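Local structure of nucleoporin NUP82 (Chaetomium thermophilum, 5CWW) at residues R200-S205 with D213-A218; F259-S264 with D391-G396. The protein is probably a structural component of the nuclear pore complex, represented here by the protein's N-terminal beta-propeller domain, and may help dock transport factors. All coordinates share one frame; numbering follows the deposited sequence.

Contact 1 of 2, residues R200-S205 with D213-A218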
loop_
_atom_site.group_PDB
_atom_site.type_symbol
_atom_site.label_atom_id
_atom_site.label_comp_id
_atom_site.label_asym_id
_atom_site.label_seq_id
_atom_site.Cartn_x
_atom_site.Cartn_y
_atom_site.Cartn_z
ATOM N N ARG B 200 -6.149 -1.652 -7.788
ATOM C CA ARG B 200 -7.437 -2.069 -8.327
ATOM C C ARG B 200 -8.544 -1.967 -7.289
ATOM O O ARG B 200 -8.448 -2.535 -6.200
ATOM C CB ARG B 200 -7.345 -3.498 -8.865
ATOM C CG ARG B 200 -6.762 -3.577 -10.269
ATOM C CD ARG B 200 -6.684 -5.010 -10.757
ATOM N NE ARG B 200 -5.414 -5.633 -10.392
ATOM C CZ ARG B 200 -4.394 -5.842 -11.220
ATOM N NH1 ARG B 200 -4.469 -5.495 -12.496
ATOM N NH2 ARG B 200 -3.291 -6.415 -10.765
ATOM N N VAL B 201 -9.583 -1.216 -7.641
ATOM C CA VAL B 201 -10.761 -1.059 -6.801
ATOM C C VAL B 201 -11.867 -2.013 -7.260
ATOM O O VAL B 201 -12.318 -1.945 -8.407
ATOM C CB VAL B 201 -11.284 0.390 -6.837
ATOM C CG1 VAL B 201 -12.488 0.549 -5.910
ATOM C CG2 VAL B 201 -10.173 1.375 -6.458
ATOM N N TRP B 202 -12.295 -2.899 -6.364
ATOM C CA TRP B 202 -13.383 -3.836 -6.642
ATOM C C TRP B 202 -14.594 -3.475 -5.797
ATOM O O TRP B 202 -14.477 -3.328 -4.581
ATOM C CB TRP B 202 -12.961 -5.276 -6.340
ATOM C CG TRP B 202 -11.586 -5.635 -6.811
ATOM C CD1 TRP B 202 -10.402 -5.298 -6.218
ATOM C CD2 TRP B 202 -11.248 -6.424 -7.959
ATOM N NE1 TRP B 202 -9.350 -5.819 -6.931
ATOM C CE2 TRP B 202 -9.842 -6.516 -8.004
ATOM C CE3 TRP B 202 -11.997 -7.059 -8.954
ATOM C CZ2 TRP B 202 -9.172 -7.214 -9.006
ATOM C CZ3 TRP B 202 -11.329 -7.751 -9.949
ATOM C CH2 TRP B 202 -9.932 -7.824 -9.967
ATOM N N GLU B 203 -15.751 -3.336 -6.439
ATOM C CA GLU B 203 -16.989 -3.020 -5.731
ATOM C C GLU B 203 -17.941 -4.208 -5.792
ATOM O O GLU B 203 -18.652 -4.405 -6.777
ATOM C CB GLU B 203 -17.630 -1.768 -6.326
ATOM C CG GLU B 203 -16.752 -0.529 -6.165
ATOM C CD GLU B 203 -17.350 0.711 -6.794
ATOM O OE1 GLU B 203 -18.503 1.056 -6.462
ATOM O OE2 GLU B 203 -16.663 1.337 -7.627
ATOM N N LEU B 204 -17.950 -4.988 -4.717
ATOM C CA LEU B 204 -18.546 -6.319 -4.726
ATOM C C LEU B 204 -20.053 -6.331 -4.495
ATOM O O LEU B 204 -20.581 -5.589 -3.668
ATOM C CB LEU B 204 -17.869 -7.193 -3.669
ATOM C CG LEU B 204 -16.340 -7.194 -3.708
ATOM C CD1 LEU B 204 -15.783 -8.051 -2.585
ATOM C CD2 LEU B 204 -15.833 -7.679 -5.060
ATOM N N SER B 205 -20.730 -7.194 -5.245
ATOM C CA SER B 205 -22.143 -7.472 -5.044
ATOM C C SER B 205 -22.394 -8.946 -5.331
ATOM O O SER B 205 -22.102 -9.434 -6.424
ATOM C CB SER B 205 -23.014 -6.594 -5.942
ATOM O OG SER B 205 -24.383 -6.945 -5.818
ATOM N N ASP B 213 -15.219 -10.487 -11.020
ATOM C CA ASP B 213 -14.386 -10.849 -12.166
ATOM C C ASP B 213 -13.482 -9.706 -12.603
ATOM O O ASP B 213 -12.349 -9.932 -13.028
ATOM C CB ASP B 213 -15.254 -11.282 -13.351
ATOM C CG ASP B 213 -15.966 -12.599 -13.109
ATOM O OD1 ASP B 213 -15.386 -13.485 -12.447
ATOM O OD2 ASP B 213 -17.107 -12.752 -13.593
ATOM N N ALA B 214 -13.992 -8.482 -12.505
ATOM C CA ALA B 214 -13.274 -7.310 -12.993
ATOM C C ALA B 214 -13.396 -6.142 -12.020
ATOM O O ALA B 214 -14.427 -5.980 -11.367
ATOM C CB ALA B 214 -13.798 -6.906 -14.362
ATOM N N PRO B 215 -12.340 -5.319 -11.919
ATOM C CA PRO B 215 -12.409 -4.143 -11.050
ATOM C C PRO B 215 -13.117 -2.973 -11.724
ATOM O O PRO B 215 -13.164 -2.908 -12.952
ATOM C CB PRO B 215 -10.939 -3.820 -10.790
ATOM C CG PRO B 215 -10.242 -4.272 -12.031
ATOM C CD PRO B 215 -11.017 -5.454 -12.557
ATOM N N THR B 216 -13.660 -2.064 -10.922
ATOM C CA THR B 216 -14.305 -0.863 -11.438
ATOM C C THR B 216 -13.247 0.161 -11.844
ATOM O O THR B 216 -13.475 0.993 -12.722
ATOM C CB THR B 216 -15.254 -0.244 -10.399
ATOM O OG1 THR B 216 -14.514 0.106 -9.222
ATOM C CG2 THR B 216 -16.359 -1.223 -10.029
ATOM N N LEU B 217 -12.094 0.095 -11.184
ATOM C CA LEU B 217 -10.989 1.012 -11.447
ATOM C C LEU B 217 -9.664 0.268 -11.356
ATOM O O LEU B 217 -9.464 -0.547 -10.456
ATOM C CB LEU B 217 -11.004 2.179 -10.455
ATOM C CG LEU B 217 -10.000 3.311 -10.685
ATOM C CD1 LEU B 217 -10.293 4.048 -11.985
ATOM C CD2 LEU B 217 -10.012 4.278 -9.508
ATOM N N ALA B 218 -8.770 0.543 -12.298
ATOM C CA ALA B 218 -7.458 -0.090 -12.334
ATOM C C ALA B 218 -6.417 0.949 -12.713
ATOM O O ALA B 218 -6.487 1.540 -13.789
ATOM C CB ALA B 218 -7.439 -1.249 -13.314
HETATM O O HOH W 1 -15.589 -4.877 -9.140
#
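Val-201 O faces two consecutive residues of the neighbouring strand, Thr-216 and Leu-217, in a classic beta bulge. Thr-216 N donates to Val-201 O at 2.9 Å. The bond from Leu-217 N to the same oxygen is weak. Val-201 N donates in return to Leu-217 O, 2.9 Å away, with an N-H...O angle of 157°. Beyond the bulge the pairing is regular antiparallel, and Arg-200 and Ala-218 form a non-hydrogen-bonded pair. Val-201 and Leu-217 share a face of the sheet and meet through their CB atoms.

The two strands are the third and the outermost fourth of a four-stranded antiparallel sheet, one blade of the beta-propeller. Residues 213-216 lead into the outer strand and cover the end of its neighbour.

Pro-215 lies over one face of the Trp-202 ring. Its CB sits 3.8 Å from the centroid of the six-membered ring, 9° off the ring normal, a CH-pi contact. Pro-215 CD reaches the far end of the ring, 3.5 Å from Trp-202 CZ3. Trp-202 NE1 is hydrogen-bonded to Thr-192 OG1 on the adjoining strand 189-194. Pro-215 CG also lies alongside the Arg-200 chain, near Arg-200 CD.

Thr-216 OG1 stands between its backbone N and carbonyl carbon (chi1 60°), which places it 2.9 Å from Glu-203 OE2 and 3.1 Å from Val-201 O. Glu-203 OE2 also accepts a hydrogen bond from Gln-290 N. A water bridges Glu-203 N and Ala-214 O.

Contact 2 of 2, residues F259-S264 with D391-G396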
loop_
_atom_site.group_PDB
_atom_site.type_symbol
_atom_site.label_atom_id
_atom_site.label_comp_id
_atom_site.label_asym_id
_atom_site.label_seq_id
_atom_site.Cartn_x
_atom_site.Cartn_y
_atom_site.Cartn_z
ATOM N N PHE B 259 -5.169 2.356 3.904
ATOM C CA PHE B 259 -5.944 3.565 4.117
ATOM C C PHE B 259 -5.743 3.990 5.561
ATOM O O PHE B 259 -5.430 3.155 6.414
ATOM C CB PHE B 259 -7.431 3.342 3.836
ATOM C CG PHE B 259 -7.770 3.270 2.378
ATOM C CD1 PHE B 259 -7.787 4.415 1.601
ATOM C CD2 PHE B 259 -8.086 2.060 1.786
ATOM C CE1 PHE B 259 -8.100 4.356 0.254
ATOM C CE2 PHE B 259 -8.403 1.993 0.439
ATOM C CZ PHE B 259 -8.409 3.145 -0.326
ATOM N N PRO B 260 -5.912 5.287 5.850
ATOM C CA PRO B 260 -5.868 5.667 7.258
ATOM C C PRO B 260 -6.934 4.948 8.063
ATOM O O PRO B 260 -7.977 4.571 7.520
ATOM C CB PRO B 260 -6.127 7.175 7.221
ATOM C CG PRO B 260 -5.576 7.596 5.915
ATOM C CD PRO B 260 -5.908 6.466 4.969
ATOM N N THR B 261 -6.633 4.734 9.338
ATOM C CA THR B 261 -7.609 4.291 10.321
ATOM C C THR B 261 -8.859 5.145 10.164
ATOM O O THR B 261 -8.751 6.353 9.958
ATOM C CB THR B 261 -7.047 4.418 11.746
ATOM O OG1 THR B 261 -6.645 5.775 11.973
ATOM C CG2 THR B 261 -5.839 3.510 11.929
ATOM N N ARG B 262 -10.042 4.546 10.248
ATOM C CA ARG B 262 -11.251 5.319 9.986
ATOM C C ARG B 262 -11.541 6.236 11.167
ATOM O O ARG B 262 -10.705 6.396 12.057
ATOM C CB ARG B 262 -12.454 4.411 9.715
ATOM C CG ARG B 262 -13.455 5.015 8.727
ATOM C CD ARG B 262 -14.867 4.483 8.928
ATOM N NE ARG B 262 -15.820 5.126 8.026
ATOM C CZ ARG B 262 -17.116 4.829 7.960
ATOM N NH1 ARG B 262 -17.629 3.891 8.746
ATOM N NH2 ARG B 262 -17.902 5.469 7.105
ATOM N N ASP B 263 -12.728 6.833 11.169
ATOM C CA ASP B 263 -13.032 7.950 12.055
ATOM C C ASP B 263 -12.045 9.093 11.802
ATOM O O ASP B 263 -11.853 9.957 12.656
ATOM C CB ASP B 263 -12.988 7.515 13.523
ATOM C CG ASP B 263 -13.758 6.232 13.774
ATOM O OD1 ASP B 263 -14.653 5.903 12.967
ATOM O OD2 ASP B 263 -13.463 5.548 14.778
ATOM N N SER B 264 -11.428 9.093 10.620
ATOM C CA SER B 264 -10.483 10.137 10.241
ATOM C C SER B 264 -11.207 11.230 9.477
ATOM O O SER B 264 -12.194 10.970 8.794
ATOM C CB SER B 264 -9.345 9.568 9.393
ATOM O OG SER B 264 -8.597 8.611 10.118
ATOM N N ASP B 391 6.419 -2.562 5.823
ATOM C CA ASP B 391 5.032 -2.250 6.147
ATOM C C ASP B 391 4.824 -0.759 6.351
ATOM O O ASP B 391 5.770 -0.008 6.587
ATOM C CB ASP B 391 4.588 -3.001 7.402
ATOM C CG ASP B 391 3.092 -3.284 7.417
ATOM O OD1 ASP B 391 2.360 -2.710 6.585
ATOM O OD2 ASP B 391 2.644 -4.075 8.273
ATOM N N ILE B 392 3.568 -0.342 6.247
ATOM C CA ILE B 392 3.188 1.042 6.470
ATOM C C ILE B 392 1.876 1.068 7.243
ATOM O O ILE B 392 0.983 0.257 6.994
ATOM C CB ILE B 392 3.049 1.823 5.145
ATOM C CG1 ILE B 392 2.680 3.284 5.422
ATOM C CG2 ILE B 392 2.022 1.152 4.225
ATOM C CD1 ILE B 392 2.789 4.190 4.213
ATOM N N TYR B 393 1.776 1.991 8.193
ATOM C CA TYR B 393 0.589 2.123 9.027
ATOM C C TYR B 393 0.317 3.594 9.290
ATOM O O TYR B 393 1.155 4.296 9.855
ATOM C CB TYR B 393 0.765 1.366 10.342
ATOM C CG TYR B 393 -0.353 1.590 11.333
ATOM C CD1 TYR B 393 -1.606 1.028 11.133
ATOM C CD2 TYR B 393 -0.152 2.356 12.473
ATOM C CE1 TYR B 393 -2.630 1.229 12.039
ATOM C CE2 TYR B 393 -1.169 2.561 13.384
ATOM C CZ TYR B 393 -2.406 1.995 13.162
ATOM O OH TYR B 393 -3.418 2.199 14.068
ATOM N N VAL B 394 -0.850 4.058 8.858
ATOM C CA VAL B 394 -1.175 5.475 8.908
ATOM C C VAL B 394 -2.352 5.752 9.831
ATOM O O VAL B 394 -3.429 5.183 9.675
ATOM C CB VAL B 394 -1.501 6.022 7.510
ATOM C CG1 VAL B 394 -1.771 7.526 7.568
ATOM C CG2 VAL B 394 -0.353 5.729 6.556
ATOM N N ILE B 395 -2.128 6.634 10.796
ATOM C CA ILE B 395 -3.185 7.108 11.672
ATOM C C ILE B 395 -3.677 8.439 11.126
ATOM O O ILE B 395 -2.968 9.445 11.185
ATOM C CB ILE B 395 -2.695 7.266 13.119
ATOM C CG1 ILE B 395 -2.046 5.966 13.599
ATOM C CG2 ILE B 395 -3.854 7.645 14.031
ATOM C CD1 ILE B 395 -1.233 6.114 14.856
ATOM N N GLY B 396 -4.889 8.440 10.583
ATOM C CA GLY B 396 -5.425 9.626 9.947
ATOM C C GLY B 396 -5.683 10.745 10.935
ATOM O O GLY B 396 -5.977 10.500 12.106
HETATM O O HOH W 2 -3.505 2.651 8.436
#
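Thr-261 stands roughly perpendicular to the Tyr-393 side chain, and the threonine methyl does the touching. Thr-261 CG2 comes obliquely to the phenol end, 3.5 Å from Tyr-393 OH and close to Tyr-393 CZ and CE1. With chi1 at 173°, CG of Tyr-393 stands opposite the backbone N; the side chain starts away from the loop, yet its phenol end comes back near it. Its hydroxyl is hydrogen-bonded to Pro-499 O, and its ring meets that of Phe-502.

The other branch of Thr-261 turns to the strand end. OG1 lies between the backbone N and carbonyl carbon at chi1 57°, and accepts a weak bond from Gly-396 N at 3.5 Å. The Thr-261 N donates to Val-394 O over 3.3 Å, with an N-H...O angle of 163°. With an alanine here, Gly-396 N would probably lose its weak side-chain acceptor, and a gap would be likely beside the Tyr-393 phenol.

Strand 389-395 is an outermost strand of its mixed sheet. The loop after strand 254-258 packs on its end, so the contact joins two successive sheets of the beta-propeller.

The Pro-260 ring runs alongside the Val-394 side chain in the same direction, with Pro-260 CG 4.1 Å from Val-394 CG1. Pro-260 CB rests 3.7 Å from Gly-396 CA. This site is tight, since a CB on Gly-396 would point toward the loop and run into Pro-260 CB. A water accepts from Val-394 N, 3.0 Å away, and donates to Phe-259 O.

From the N terminus, the chain first reaches contact 1. Its segments are eight residues apart, and it closes a short connection with a brief helical turn between the last two strands of one four-stranded sheet. The chain then runs on to residues 259-264, in the loop after strand 254-258 of the next sheet. Contact 2 closes a much longer excursion there. That excursion takes in the rest of the sheet and helices 298-315 and 321-338, and ends at strand 389-395 of the following mixed sheet. The contacts are in series and neither nest nor cross. The centres of contact 1 and contact 2 are about 22 Å apart. Contact 1 works within one sheet; contact 2 ties two together.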